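Local structure of glycoside hydrolase family 16 protein (Bacteroides ovatus, 7KR6) at residues 126-131 / 144-149; 48-53 / 99-104; 83-88 / 262-267; 183-188 / 215-220. The protein is an endo-glucanase of glycoside hydrolase family 16 that probably cleaves mixed-linkage beta-glucans through a covalent glycosyl-enzyme intermediate. The protein carries 1 engineered substitution. All blocks are in the same frame, centred on the assembly; numbering follows the deposited sequence.

The four contacts sit in a chain rich in strands and without helix, in keeping with the curved beta-jelly-roll of family 16. Contact 1, close to the middle of the chain, carries the sugar. Contact 2 lies about 16 Å from it, centre to centre, and contact 3 about 15 Å; strand 232-240 links the sheet neighbourhoods of contacts 1 and 2. Along the chain contacts 2 and 3 interlock, since their segments alternate, while contacts 1 and 4 are both nested in the loop that contact 3 closes. Met264 of contact 3 packs on Pro127 of contact 1. The sugar-bearing hairpin is thus central, while the subunit interface lies at contact 4, about 28 Å from contact 2 between centres.

Contact 1: residues 126-131 / 144-149; sequences WPAFWM and EIDIMA. Engineered in segment 144-149: Ala149 (natural residue Glu). With G2F (2-deoxy-2-fluoro-alpha-D-glucopyranose), chain C.
Phe129 O is gripped by two backbone amides of the facing strand. Met148 N gives it a nearly straight bond of 3.2 Å, whereas Ile147 N bonds only weakly, its N-H bent to 128°. Two residues thus face one, which is a classic beta bulge. Ile147 uses its CD1 here, lying over one face of the Phe129 ring at 3.8 Å from the ring centroid, a CH-pi contact that suits a branched apolar chain in a buried layer.

On the other face of the hairpin the side chains turn to the sugar. Trp130 has CG wedged between its backbone N and carbonyl carbon (chi1 55°), and the flat indole backs the sugar: G2F C6 stands 3.4 Å above the plane of the Trp130 ring, while NE1 is held by Asn237. One water accepts from Trp126 NE1, donates to Asp146 OD2 at 2.7 Å and bonds G2F O6. Beside them lies Ala149, an engineered residue replacing the natural Glu.

Glu144 OE1 is joined to G2F C1 by a covalent bond of 1.4 Å. The bond is what is expected if Glu144 is the nucleophile, consistent with the double-displacement mechanism of retaining family 16 enzymes.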
loop_
_atom_site.group_PDB
_atom_site.type_symbol
_atom_site.label_atom_id
_atom_site.label_comp_id
_atom_site.label_asym_id
_atom_site.label_seq_id
_atom_site.Cartn_x
_atom_site.Cartn_y
_atom_site.Cartn_z
ATOM N N TRP A 126 10.515 10.749 6.652
ATOM C CA TRP A 126 9.255 10.020 6.868
ATOM C C TRP A 126 8.656 10.437 8.199
ATOM O O TRP A 126 8.738 9.695 9.214
ATOM C CB TRP A 126 9.564 8.529 6.764
ATOM C CG TRP A 126 8.425 7.598 6.988
ATOM C CD1 TRP A 126 7.082 7.858 7.016
ATOM C CD2 TRP A 126 8.567 6.186 7.181
ATOM N NE1 TRP A 126 6.382 6.701 7.256
ATOM C CE2 TRP A 126 7.273 5.668 7.371
ATOM C CE3 TRP A 126 9.670 5.326 7.298
ATOM C CZ2 TRP A 126 7.055 4.320 7.625
ATOM C CZ3 TRP A 126 9.451 3.991 7.536
ATOM C CH2 TRP A 126 8.164 3.502 7.690
ATOM N N PRO A 127 8.016 11.611 8.230
ATOM C CA PRO A 127 7.266 12.041 9.423
ATOM C C PRO A 127 5.944 11.299 9.536
ATOM O O PRO A 127 5.343 10.969 8.500
ATOM C CB PRO A 127 6.922 13.488 9.124
ATOM C CG PRO A 127 6.891 13.557 7.583
ATOM C CD PRO A 127 7.996 12.620 7.154
ATOM N N ALA A 128 5.473 11.103 10.774
ATOM C CA ALA A 128 4.169 10.447 10.993
ATOM C C ALA A 128 3.538 10.926 12.313
ATOM O O ALA A 128 4.254 11.336 13.276
ATOM C CB ALA A 128 4.323 8.949 10.949
ATOM N N PHE A 129 2.225 10.917 12.307
ATOM C CA PHE A 129 1.336 11.174 13.452
ATOM C C PHE A 129 0.418 9.967 13.512
ATOM O O PHE A 129 -0.326 9.747 12.525
ATOM C CB PHE A 129 0.592 12.487 13.196
ATOM C CG PHE A 129 -0.560 12.795 14.121
ATOM C CD1 PHE A 129 -0.537 12.433 15.473
ATOM C CD2 PHE A 129 -1.663 13.463 13.641
ATOM C CE1 PHE A 129 -1.605 12.765 16.293
ATOM C CE2 PHE A 129 -2.726 13.815 14.460
ATOM C CZ PHE A 129 -2.686 13.451 15.794
ATOM N N TRP A 130 0.465 9.213 14.600
ATOM C CA TRP A 130 -0.180 7.890 14.607
ATOM C C TRP A 130 -0.517 7.433 16.026
ATOM O O TRP A 130 -0.274 8.163 16.965
ATOM C CB TRP A 130 0.725 6.927 13.850
ATOM C CG TRP A 130 2.146 6.798 14.297
ATOM C CD1 TRP A 130 3.142 7.730 14.229
ATOM C CD2 TRP A 130 2.788 5.574 14.669
ATOM N NE1 TRP A 130 4.334 7.176 14.592
ATOM C CE2 TRP A 130 4.144 5.861 14.869
ATOM C CE3 TRP A 130 2.343 4.260 14.859
ATOM C CZ2 TRP A 130 5.064 4.871 15.184
ATOM C CZ3 TRP A 130 3.258 3.299 15.187
ATOM C CH2 TRP A 130 4.592 3.596 15.352
ATOM N N MET A 131 -1.159 6.275 16.113
ATOM C CA MET A 131 -1.705 5.768 17.385
ATOM C C MET A 131 -1.523 4.261 17.412
ATOM O O MET A 131 -1.593 3.621 16.333
ATOM C CB MET A 131 -3.186 6.133 17.513
ATOM C CG MET A 131 -3.453 7.599 17.595
ATOM S SD MET A 131 -5.189 7.998 17.328
ATOM C CE MET A 131 -6.128 6.844 18.341
ATOM N N GLU A 144 -2.866 -0.385 14.932
ATOM C CA GLU A 144 -2.145 0.842 14.597
ATOM C C GLU A 144 -3.037 1.676 13.667
ATOM O O GLU A 144 -3.621 1.107 12.679
ATOM C CB GLU A 144 -0.823 0.541 13.908
ATOM C CG GLU A 144 0.158 1.680 13.897
ATOM C CD GLU A 144 0.612 2.115 12.520
ATOM O OE1 GLU A 144 1.840 2.094 12.272
ATOM O OE2 GLU A 144 -0.272 2.394 11.666
ATOM N N ILE A 145 -3.152 2.955 13.978
ATOM C CA ILE A 145 -3.797 3.962 13.090
ATOM C C ILE A 145 -2.714 4.942 12.689
ATOM O O ILE A 145 -2.167 5.614 13.557
ATOM C CB ILE A 145 -4.974 4.689 13.745
ATOM C CG1 ILE A 145 -5.986 3.719 14.351
ATOM C CG2 ILE A 145 -5.596 5.597 12.718
ATOM C CD1 ILE A 145 -6.971 4.411 15.239
ATOM N N ASP A 146 -2.398 4.965 11.402
ATOM C CA ASP A 146 -1.464 5.946 10.830
ATOM C C ASP A 146 -2.330 7.088 10.327
ATOM O O ASP A 146 -2.866 6.989 9.240
ATOM C CB ASP A 146 -0.543 5.287 9.834
ATOM C CG ASP A 146 0.582 6.149 9.368
ATOM O OD1 ASP A 146 0.856 7.188 10.037
ATOM O OD2 ASP A 146 1.240 5.648 8.374
ATOM N N ILE A 147 -2.447 8.154 11.126
ATOM C CA ILE A 147 -3.368 9.263 10.791
ATOM C C ILE A 147 -2.792 9.979 9.557
ATOM O O ILE A 147 -3.510 10.210 8.575
ATOM C CB ILE A 147 -3.572 10.235 11.961
ATOM C CG1 ILE A 147 -4.230 9.551 13.160
ATOM C CG2 ILE A 147 -4.377 11.438 11.509
ATOM C CD1 ILE A 147 -4.196 10.367 14.407
ATOM N N MET A 148 -1.517 10.286 9.638
ATOM C CA MET A 148 -0.821 10.948 8.514
ATOM C C MET A 148 0.612 10.450 8.505
ATOM O O MET A 148 1.246 10.367 9.543
ATOM C CB MET A 148 -0.871 12.468 8.712
ATOM C CG MET A 148 -0.013 13.330 7.755
ATOM S SD MET A 148 1.752 13.391 8.121
ATOM C CE MET A 148 1.789 14.392 9.611
ATOM N N ALA A 149 1.105 10.172 7.307
ATOM C CA ALA A 149 2.528 10.014 7.021
ATOM C C ALA A 149 2.790 10.682 5.683
ATOM O O ALA A 149 1.915 10.656 4.814
ATOM C CB ALA A 149 2.912 8.580 6.977
HETATM C C1 G2F C . 2.366 2.324 10.967
HETATM C C2 G2F C . 3.396 1.266 10.766
HETATM C C3 G2F C . 4.613 1.498 11.637
HETATM C C4 G2F C . 5.180 2.851 11.288
HETATM C C5 G2F C . 4.062 3.896 11.594
HETATM C C6 G2F C . 4.419 5.353 11.412
HETATM O O3 G2F C . 5.560 0.452 11.448
HETATM O O4 G2F C . 6.397 3.052 12.090
HETATM O O5 G2F C . 2.872 3.660 10.815
HETATM O O6 G2F C . 5.024 5.556 10.080
HETATM F F2 G2F C . 2.779 -0.009 10.946
HETATM O O HOH W 1 3.755 5.358 7.567
#

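Contact 2: residues 48-53 / 99-104; sequences KVWTKE and INSKGK
Trp50 and Ile99 meet flat side to branch tip: Ile99 CD1 stands 3.6 Å above one face of the Trp50 indole, displaced toward the rim. Val49 CG1 lies on the opposite face, so the ring is sandwiched between aliphatic groups, while the Asn100 backbone carbon approaches its edge. A broad ring suits this buried layer, and its one polar atom, NE1, is satisfied by Asp40. Ile99 reaches the ring because CG1 sits between the backbone N and carbonyl carbon (chi1 70°).

The other flat pair is polar. Asn100 ND2 bonds Glu53 OE2 at 2.9 Å, coming from above the carboxylate plane, with amide and carboxylate planes 70° apart. Glu53 OE2 also forms a salt bridge with Arg98, and OE1 is held by His55, so the carboxylate is fixed from several directions.

Thr51 and Asn100 exchange two backbone bonds as an antiparallel hydrogen-bonded pair. Past the end of this short ladder Lys104 takes over: its extended chain passes the backbone of Val49 and brings NZ to Thr51 OG1 at 2.8 Å and to Trp50 O at 3.1 Å. A long, flexible cationic chain fits the task of gathering oxygens, for Glu47 O is a third acceptor. Val49 O, by contrast, is buried without a partner, with Ser101 CB against it.

Thr51 OG1 donates to a water that in turn donates to Asn100 OD1 and Lys102 O. The same OD1 accepts from Lys102 N at 2.9 Å, in the carbonyl plane and on a lone pair, which makes an Asx turn where strand 93-107 breaks.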
loop_
_atom_site.group_PDB
_atom_site.type_symbol
_atom_site.label_atom_id
_atom_site.label_comp_id
_atom_site.label_asym_id
_atom_site.label_seq_id
_atom_site.Cartn_x
_atom_site.Cartn_y
_atom_site.Cartn_z
ATOM N N LYS A 48 4.653 13.372 32.345
ATOM C CA LYS A 48 3.451 12.651 32.849
ATOM C C LYS A 48 2.561 12.242 31.670
ATOM O O LYS A 48 1.640 11.477 31.862
ATOM C CB LYS A 48 2.647 13.507 33.819
ATOM C CG LYS A 48 3.424 13.933 35.066
ATOM C CD LYS A 48 2.524 14.531 36.125
ATOM C CE LYS A 48 3.215 14.683 37.468
ATOM N NZ LYS A 48 4.169 15.822 37.463
ATOM N N VAL A 49 2.887 12.707 30.471
ATOM C CA VAL A 49 2.098 12.413 29.248
ATOM C C VAL A 49 2.948 11.685 28.212
ATOM O O VAL A 49 2.392 10.802 27.554
ATOM C CB VAL A 49 1.521 13.705 28.660
ATOM C CG1 VAL A 49 0.799 13.438 27.331
ATOM C CG2 VAL A 49 0.592 14.354 29.673
ATOM N N TRP A 50 4.207 12.094 28.032
ATOM C CA TRP A 50 5.049 11.606 26.902
ATOM C C TRP A 50 6.285 10.875 27.404
ATOM O O TRP A 50 6.793 11.220 28.501
ATOM C CB TRP A 50 5.435 12.789 26.001
ATOM C CG TRP A 50 4.286 13.585 25.480
ATOM C CD1 TRP A 50 3.860 14.801 25.903
ATOM C CD2 TRP A 50 3.339 13.164 24.474
ATOM N NE1 TRP A 50 2.751 15.200 25.211
ATOM C CE2 TRP A 50 2.425 14.229 24.299
ATOM C CE3 TRP A 50 3.238 12.030 23.640
ATOM C CZ2 TRP A 50 1.349 14.182 23.409
ATOM C CZ3 TRP A 50 2.207 12.018 22.721
ATOM C CH2 TRP A 50 1.274 13.055 22.603
ATOM N N THR A 51 6.802 9.955 26.593
ATOM C CA THR A 51 8.082 9.277 26.747
ATOM C C THR A 51 8.864 9.471 25.450
ATOM O O THR A 51 8.312 9.136 24.389
ATOM C CB THR A 51 7.883 7.800 27.057
ATOM O OG1 THR A 51 6.936 7.778 28.120
ATOM C CG2 THR A 51 9.152 7.054 27.389
ATOM N N LYS A 52 10.086 9.966 25.554
ATOM C CA LYS A 52 11.073 9.934 24.452
ATOM C C LYS A 52 11.605 8.523 24.259
ATOM O O LYS A 52 11.926 7.842 25.228
ATOM C CB LYS A 52 12.230 10.909 24.721
ATOM C CG LYS A 52 11.800 12.325 25.022
ATOM C CD LYS A 52 12.971 13.228 25.256
ATOM C CE LYS A 52 12.608 14.646 25.601
ATOM N NZ LYS A 52 13.830 15.503 25.586
ATOM N N GLU A 53 11.709 8.085 23.000
ATOM C CA GLU A 53 12.156 6.727 22.661
ATOM C C GLU A 53 13.625 6.766 22.294
ATOM O O GLU A 53 14.103 7.790 21.710
ATOM C CB GLU A 53 11.302 6.077 21.554
ATOM C CG GLU A 53 9.869 5.896 21.981
ATOM C CD GLU A 53 9.042 5.066 21.009
ATOM O OE1 GLU A 53 9.597 4.105 20.483
ATOM O OE2 GLU A 53 7.881 5.416 20.766
ATOM N N ILE A 99 8.304 10.174 20.097
ATOM C CA ILE A 99 7.652 10.108 21.433
ATOM C C ILE A 99 6.370 9.301 21.347
ATOM O O ILE A 99 5.698 9.246 20.291
ATOM C CB ILE A 99 7.386 11.516 21.977
ATOM C CG1 ILE A 99 6.285 12.226 21.203
ATOM C CG2 ILE A 99 8.661 12.317 22.064
ATOM C CD1 ILE A 99 5.921 13.612 21.698
ATOM N N ASN A 100 5.927 8.838 22.515
ATOM C CA ASN A 100 4.613 8.211 22.629
ATOM C C ASN A 100 4.000 8.542 23.986
ATOM O O ASN A 100 4.757 8.855 24.907
ATOM C CB ASN A 100 4.735 6.697 22.448
ATOM C CG ASN A 100 5.461 5.978 23.577
ATOM O OD1 ASN A 100 4.857 5.772 24.639
ATOM N ND2 ASN A 100 6.737 5.649 23.401
ATOM N N SER A 101 2.717 8.272 24.127
ATOM C CA SER A 101 1.961 8.457 25.382
ATOM C C SER A 101 1.493 7.114 25.957
ATOM O O SER A 101 0.540 7.153 26.790
ATOM C CB SER A 101 0.852 9.462 25.186
ATOM O OG SER A 101 -0.208 8.965 24.376
ATOM N N LYS A 102 2.144 6.011 25.627
ATOM C CA LYS A 102 1.733 4.661 26.121
ATOM C C LYS A 102 1.766 4.649 27.647
ATOM O O LYS A 102 2.788 5.110 28.256
ATOM C CB LYS A 102 2.657 3.558 25.631
ATOM C CG LYS A 102 2.164 2.153 25.889
ATOM C CD LYS A 102 3.096 1.145 25.352
ATOM C CE LYS A 102 2.524 -0.254 25.348
ATOM N NZ LYS A 102 2.059 -0.591 26.702
ATOM N N GLY A 103 0.685 4.139 28.228
ATOM C CA GLY A 103 0.613 4.019 29.702
ATOM C C GLY A 103 0.384 5.363 30.383
ATOM O O GLY A 103 0.395 5.384 31.653
ATOM N N LYS A 104 0.240 6.470 29.653
ATOM C CA LYS A 104 0.134 7.845 30.208
ATOM C C LYS A 104 -1.109 8.568 29.688
ATOM O O LYS A 104 -1.794 9.282 30.459
ATOM C CB LYS A 104 1.418 8.643 29.957
ATOM C CG LYS A 104 2.684 8.035 30.532
ATOM C CD LYS A 104 3.959 8.859 30.269
ATOM C CE LYS A 104 5.193 8.278 30.965
ATOM N NZ LYS A 104 6.422 9.007 30.614
HETATM O O HOH W 2 5.076 5.849 27.255
#

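Contact 3: residues 83-88 / 262-267; sequences LILTAE and VNMYID
Thr86 and Asn263 lie side by side and point the same way, which brings Thr86 OG1 to Asn263 OD1 at 2.8 Å. The hydroxyl donates from above the carbonyl plane, 36° out of it. Asn263 then passes the polarity on along its own strand: ND2 donates to Tyr265 OH at 2.9 Å, almost straight and in the amide plane. Ile84 is set among these polar groups, its CG2 resting 3.6 Å from Asn263 CG and its CG1 alongside Tyr265 CD1. The two branches of one isoleucine therefore serve different neighbours, with CG1 beside the backbone N (chi1 -50°) and CG2 anti to it.

The alternate residues form the apolar face. Leu83 and Ile266 run side by side, Leu83 CD2 touching Ile266 CD1 at 3.8 Å. Leu85 CD1 meets the sulfur of Met264 in the same parallel manner; the unbranched, extended methionine carries on inward toward Ile116. At the end of the ladder Ala87 CB touches Val262 CG2, a small residue against a branched one, and Leu238 and Val240 of strand 232-240 pack on Ala87.

Six backbone bonds, such as Met264 N to Leu85 O at 2.8 Å, keep the antiparallel register without a bulge. On the polar face, both ends of the Asn263 amide are used, one as acceptor and one as donor, which probably fixes the amide's flip.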
loop_
_atom_site.group_PDB
_atom_site.type_symbol
_atom_site.label_atom_id
_atom_site.label_comp_id
_atom_site.label_asym_id
_atom_site.label_seq_id
_atom_site.Cartn_x
_atom_site.Cartn_y
_atom_site.Cartn_z
ATOM N N LEU A 83 6.626 21.347 20.194
ATOM C CA LEU A 83 7.459 20.137 20.249
ATOM C C LEU A 83 8.330 20.100 18.977
ATOM O O LEU A 83 7.796 20.253 17.881
ATOM C CB LEU A 83 6.557 18.895 20.356
ATOM C CG LEU A 83 7.268 17.542 20.311
ATOM C CD1 LEU A 83 8.047 17.272 21.592
ATOM C CD2 LEU A 83 6.235 16.443 20.039
ATOM N N ILE A 84 9.614 19.790 19.131
ATOM C CA ILE A 84 10.576 19.747 17.993
ATOM C C ILE A 84 11.184 18.362 17.928
ATOM O O ILE A 84 11.883 17.913 18.856
ATOM C CB ILE A 84 11.655 20.836 18.109
ATOM C CG1 ILE A 84 11.053 22.208 18.376
ATOM C CG2 ILE A 84 12.533 20.854 16.872
ATOM C CD1 ILE A 84 12.094 23.245 18.729
ATOM N N LEU A 85 10.919 17.651 16.832
ATOM C CA LEU A 85 11.682 16.444 16.496
ATOM C C LEU A 85 12.735 16.818 15.445
ATOM O O LEU A 85 12.349 17.282 14.333
ATOM C CB LEU A 85 10.746 15.361 15.961
ATOM C CG LEU A 85 9.518 15.086 16.824
ATOM C CD1 LEU A 85 8.600 14.085 16.157
ATOM C CD2 LEU A 85 9.900 14.609 18.228
ATOM N N THR A 86 13.989 16.567 15.777
ATOM C CA THR A 86 15.133 16.981 14.923
ATOM C C THR A 86 15.839 15.774 14.350
ATOM O O THR A 86 16.347 14.935 15.081
ATOM C CB THR A 86 16.139 17.812 15.725
ATOM O OG1 THR A 86 15.417 18.936 16.240
ATOM C CG2 THR A 86 17.298 18.218 14.829
ATOM N N ALA A 87 15.893 15.701 13.020
ATOM C CA ALA A 87 16.690 14.696 12.302
ATOM C C ALA A 87 18.038 15.335 11.938
ATOM O O ALA A 87 18.049 16.488 11.514
ATOM C CB ALA A 87 15.967 14.233 11.082
ATOM N N GLU A 88 19.103 14.622 12.208
ATOM C CA GLU A 88 20.486 15.138 12.081
ATOM C C GLU A 88 21.376 14.061 11.490
ATOM O O GLU A 88 21.280 12.896 11.894
ATOM C CB GLU A 88 21.030 15.491 13.461
ATOM C CG GLU A 88 22.491 15.896 13.412
ATOM C CD GLU A 88 23.000 16.460 14.728
ATOM O OE1 GLU A 88 22.352 16.229 15.782
ATOM O OE2 GLU A 88 24.035 17.123 14.696
ATOM N N VAL A 262 17.193 18.844 10.251
ATOM C CA VAL A 262 15.826 19.238 9.805
ATOM C C VAL A 262 14.862 18.966 10.968
ATOM O O VAL A 262 14.990 17.958 11.628
ATOM C CB VAL A 262 15.345 18.517 8.526
ATOM C CG1 VAL A 262 16.319 18.736 7.367
ATOM C CG2 VAL A 262 15.120 17.040 8.746
ATOM N N ASN A 263 13.889 19.836 11.102
ATOM C CA ASN A 263 12.901 19.800 12.207
ATOM C C ASN A 263 11.498 19.482 11.712
ATOM O O ASN A 263 11.077 19.928 10.646
ATOM C CB ASN A 263 12.810 21.144 12.899
ATOM C CG ASN A 263 14.049 21.465 13.707
ATOM O OD1 ASN A 263 14.799 20.565 14.080
ATOM N ND2 ASN A 263 14.232 22.750 14.003
ATOM N N MET A 264 10.794 18.690 12.500
ATOM C CA MET A 264 9.330 18.570 12.441
ATOM C C MET A 264 8.795 19.230 13.718
ATOM O O MET A 264 9.350 18.973 14.776
ATOM C CB MET A 264 8.969 17.091 12.392
ATOM C CG MET A 264 7.542 16.760 12.642
ATOM S SD MET A 264 7.356 14.940 12.526
ATOM C CE MET A 264 5.616 14.736 12.822
ATOM N N TYR A 265 7.776 20.059 13.588
ATOM C CA TYR A 265 7.231 20.877 14.698
ATOM C C TYR A 265 5.772 20.528 14.967
ATOM O O TYR A 265 4.923 20.510 14.041
ATOM C CB TYR A 265 7.291 22.353 14.332
ATOM C CG TYR A 265 8.647 22.901 13.952
ATOM C CD1 TYR A 265 9.515 23.380 14.911
ATOM C CD2 TYR A 265 9.036 23.010 12.622
ATOM C CE1 TYR A 265 10.745 23.914 14.568
ATOM C CE2 TYR A 265 10.261 23.545 12.266
ATOM C CZ TYR A 265 11.097 24.047 13.243
ATOM O OH TYR A 265 12.314 24.568 12.894
ATOM N N ILE A 266 5.424 20.304 16.247
ATOM C CA ILE A 266 4.019 20.068 16.682
ATOM C C ILE A 266 3.659 21.195 17.667
ATOM O O ILE A 266 4.274 21.274 18.740
ATOM C CB ILE A 266 3.786 18.665 17.270
ATOM C CG1 ILE A 266 4.212 17.534 16.326
ATOM C CG2 ILE A 266 2.331 18.491 17.616
ATOM C CD1 ILE A 266 5.677 17.165 16.352
ATOM N N ASP A 267 2.744 22.047 17.249
ATOM C CA ASP A 267 2.372 23.251 18.057
ATOM C C ASP A 267 1.475 22.796 19.196
ATOM O O ASP A 267 1.576 23.372 20.313
ATOM C CB ASP A 267 1.622 24.266 17.219
ATOM C CG ASP A 267 1.448 25.630 17.869
ATOM O OD1 ASP A 267 2.009 25.809 18.972
ATOM O OD2 ASP A 267 0.784 26.474 17.263
#

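Contact 4: residues 183-188 / 215-220; sequences YKANVA and VKFHTF
Tyr183, Phe217 and His218 form an aromatic cluster bridging two antiparallel strand segments, not paired in a ladder with each other, whose axes come within 8.3 Å. Phe217 and His218 make a classic beta bulge opposite Ile210, and this places two successive rings within reach of one tyrosine.

The tight part is around Tyr183. Its ring forms an offset stack with His218, centroids 4.3 Å apart and planes only 11° from parallel, while Tyr183 CB stands 3.6 Å above the centre of the imidazole. On the Phe217 side the geometry changes: the edge of Tyr183 turns to the face of Phe217, with planes at 66° and Tyr183 CD2 to Phe217 CE2 at 3.5 Å. With CG anti to the backbone N (chi1 171°), Tyr183 reaches across to both partners at once. A flat, polarisable ring suits this place because it can offer a face to histidine and an edge to phenylalanine.

Packing is sparser toward the end of the first segment. Ala185, small enough to let the Phe217 ring approach the backbone, meets it with CB at 4.1 Å from Phe217 CE1, and Val187 touches through CG1 alone. The Asn186 side chain starts away from the other segment; the residue packs on Ala176 of the second subunit.

At the polar end, Tyr183 OH is bonded to Glu179 of the second subunit, and one water donates both to Tyr183 OH and to Phe217 O, each at 2.7 Å.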
loop_
_atom_site.group_PDB
_atom_site.type_symbol
_atom_site.label_atom_id
_atom_site.label_comp_id
_atom_site.label_asym_id
_atom_site.label_seq_id
_atom_site.Cartn_x
_atom_site.Cartn_y
_atom_site.Cartn_z
ATOM N N TYR A 183 -4.557 4.114 2.131
ATOM C CA TYR A 183 -5.018 5.120 1.143
ATOM C C TYR A 183 -3.872 6.097 0.938
ATOM O O TYR A 183 -3.233 6.544 1.907
ATOM C CB TYR A 183 -6.328 5.758 1.568
ATOM C CG TYR A 183 -6.773 6.926 0.748
ATOM C CD1 TYR A 183 -7.234 6.728 -0.540
ATOM C CD2 TYR A 183 -6.643 8.234 1.180
ATOM C CE1 TYR A 183 -7.659 7.773 -1.345
ATOM C CE2 TYR A 183 -7.119 9.276 0.409
ATOM C CZ TYR A 183 -7.623 9.057 -0.855
ATOM O OH TYR A 183 -8.055 10.097 -1.656
ATOM N N LYS A 184 -3.662 6.505 -0.315
ATOM C CA LYS A 184 -2.654 7.497 -0.680
ATOM C C LYS A 184 -3.282 8.411 -1.715
ATOM O O LYS A 184 -3.889 7.918 -2.663
ATOM C CB LYS A 184 -1.407 6.841 -1.311
ATOM N N ALA A 185 -3.093 9.692 -1.513
ATOM C CA ALA A 185 -3.542 10.740 -2.446
ATOM C C ALA A 185 -2.834 12.036 -2.112
ATOM O O ALA A 185 -2.379 12.226 -1.025
ATOM C CB ALA A 185 -5.006 10.900 -2.353
ATOM N N ASN A 186 -2.865 12.964 -3.055
ATOM C CA ASN A 186 -2.502 14.379 -2.833
ATOM C C ASN A 186 -3.665 15.141 -2.194
ATOM O O ASN A 186 -4.885 14.860 -2.437
ATOM C CB ASN A 186 -2.127 15.151 -4.099
ATOM C CG ASN A 186 -0.924 14.609 -4.814
ATOM O OD1 ASN A 186 -0.040 14.008 -4.225
ATOM N ND2 ASN A 186 -0.830 14.934 -6.100
ATOM N N VAL A 187 -3.282 16.097 -1.380
ATOM C CA VAL A 187 -4.205 17.214 -1.006
ATOM C C VAL A 187 -3.986 18.377 -2.001
ATOM O O VAL A 187 -3.174 18.238 -2.919
ATOM C CB VAL A 187 -3.969 17.658 0.443
ATOM C CG1 VAL A 187 -4.319 16.553 1.454
ATOM C CG2 VAL A 187 -2.565 18.126 0.670
ATOM N N ALA A 188 -4.725 19.490 -1.844
ATOM C CA ALA A 188 -4.726 20.570 -2.872
ATOM C C ALA A 188 -3.392 21.291 -2.911
ATOM O O ALA A 188 -2.927 21.623 -3.993
ATOM C CB ALA A 188 -5.847 21.548 -2.586
ATOM N N VAL A 215 -10.628 19.393 5.755
ATOM C CA VAL A 215 -11.185 18.767 4.542
ATOM C C VAL A 215 -11.051 17.246 4.716
ATOM O O VAL A 215 -9.899 16.762 4.868
ATOM C CB VAL A 215 -10.489 19.284 3.269
ATOM C CG1 VAL A 215 -11.036 18.629 2.025
ATOM C CG2 VAL A 215 -10.612 20.803 3.166
ATOM N N LYS A 216 -12.150 16.530 4.654
ATOM C CA LYS A 216 -12.134 15.068 4.869
ATOM C C LYS A 216 -11.308 14.448 3.738
ATOM O O LYS A 216 -11.506 14.768 2.527
ATOM C CB LYS A 216 -13.555 14.559 5.040
ATOM C CG LYS A 216 -14.196 15.100 6.320
ATOM C CD LYS A 216 -15.561 14.585 6.607
ATOM C CE LYS A 216 -16.016 15.128 7.944
ATOM N NZ LYS A 216 -17.340 14.582 8.286
ATOM N N PHE A 217 -10.366 13.600 4.141
ATOM C CA PHE A 217 -9.343 12.951 3.282
ATOM C C PHE A 217 -9.684 11.486 3.011
ATOM O O PHE A 217 -9.672 11.065 1.841
ATOM C CB PHE A 217 -7.988 13.093 3.937
ATOM C CG PHE A 217 -6.832 12.544 3.155
ATOM C CD1 PHE A 217 -6.412 13.164 1.991
ATOM C CD2 PHE A 217 -6.170 11.394 3.587
ATOM C CE1 PHE A 217 -5.310 12.686 1.301
ATOM C CE2 PHE A 217 -5.076 10.922 2.885
ATOM C CZ PHE A 217 -4.650 11.562 1.747
ATOM N N HIS A 218 -10.031 10.705 4.031
ATOM C CA HIS A 218 -10.342 9.266 3.840
ATOM C C HIS A 218 -11.106 8.732 5.057
ATOM O O HIS A 218 -10.866 9.246 6.165
ATOM C CB HIS A 218 -9.075 8.442 3.611
ATOM C CG HIS A 218 -9.390 7.055 3.208
ATOM N ND1 HIS A 218 -10.029 6.760 2.029
ATOM C CD2 HIS A 218 -9.149 5.879 3.812
ATOM C CE1 HIS A 218 -10.180 5.447 1.945
ATOM N NE2 HIS A 218 -9.658 4.888 3.028
ATOM N N THR A 219 -11.944 7.724 4.836
ATOM C CA THR A 219 -12.634 6.977 5.919
ATOM C C THR A 219 -12.284 5.484 5.760
ATOM O O THR A 219 -12.466 4.924 4.646
ATOM C CB THR A 219 -14.147 7.229 5.879
ATOM O OG1 THR A 219 -14.388 8.620 6.067
ATOM C CG2 THR A 219 -14.879 6.396 6.910
ATOM N N PHE A 220 -11.872 4.870 6.880
ATOM C CA PHE A 220 -11.802 3.406 7.041
ATOM C C PHE A 220 -13.029 2.942 7.821
ATOM O O PHE A 220 -13.343 3.491 8.878
ATOM C CB PHE A 220 -10.531 2.995 7.777
ATOM C CG PHE A 220 -9.235 3.386 7.132
ATOM C CD1 PHE A 220 -8.733 2.626 6.090
ATOM C CD2 PHE A 220 -8.507 4.457 7.601
ATOM C CE1 PHE A 220 -7.527 2.935 5.502
ATOM C CE2 PHE A 220 -7.293 4.769 7.008
ATOM C CZ PHE A 220 -6.803 3.992 5.986
HETATM O O HOH W 3 -9.009 12.365 -0.467
#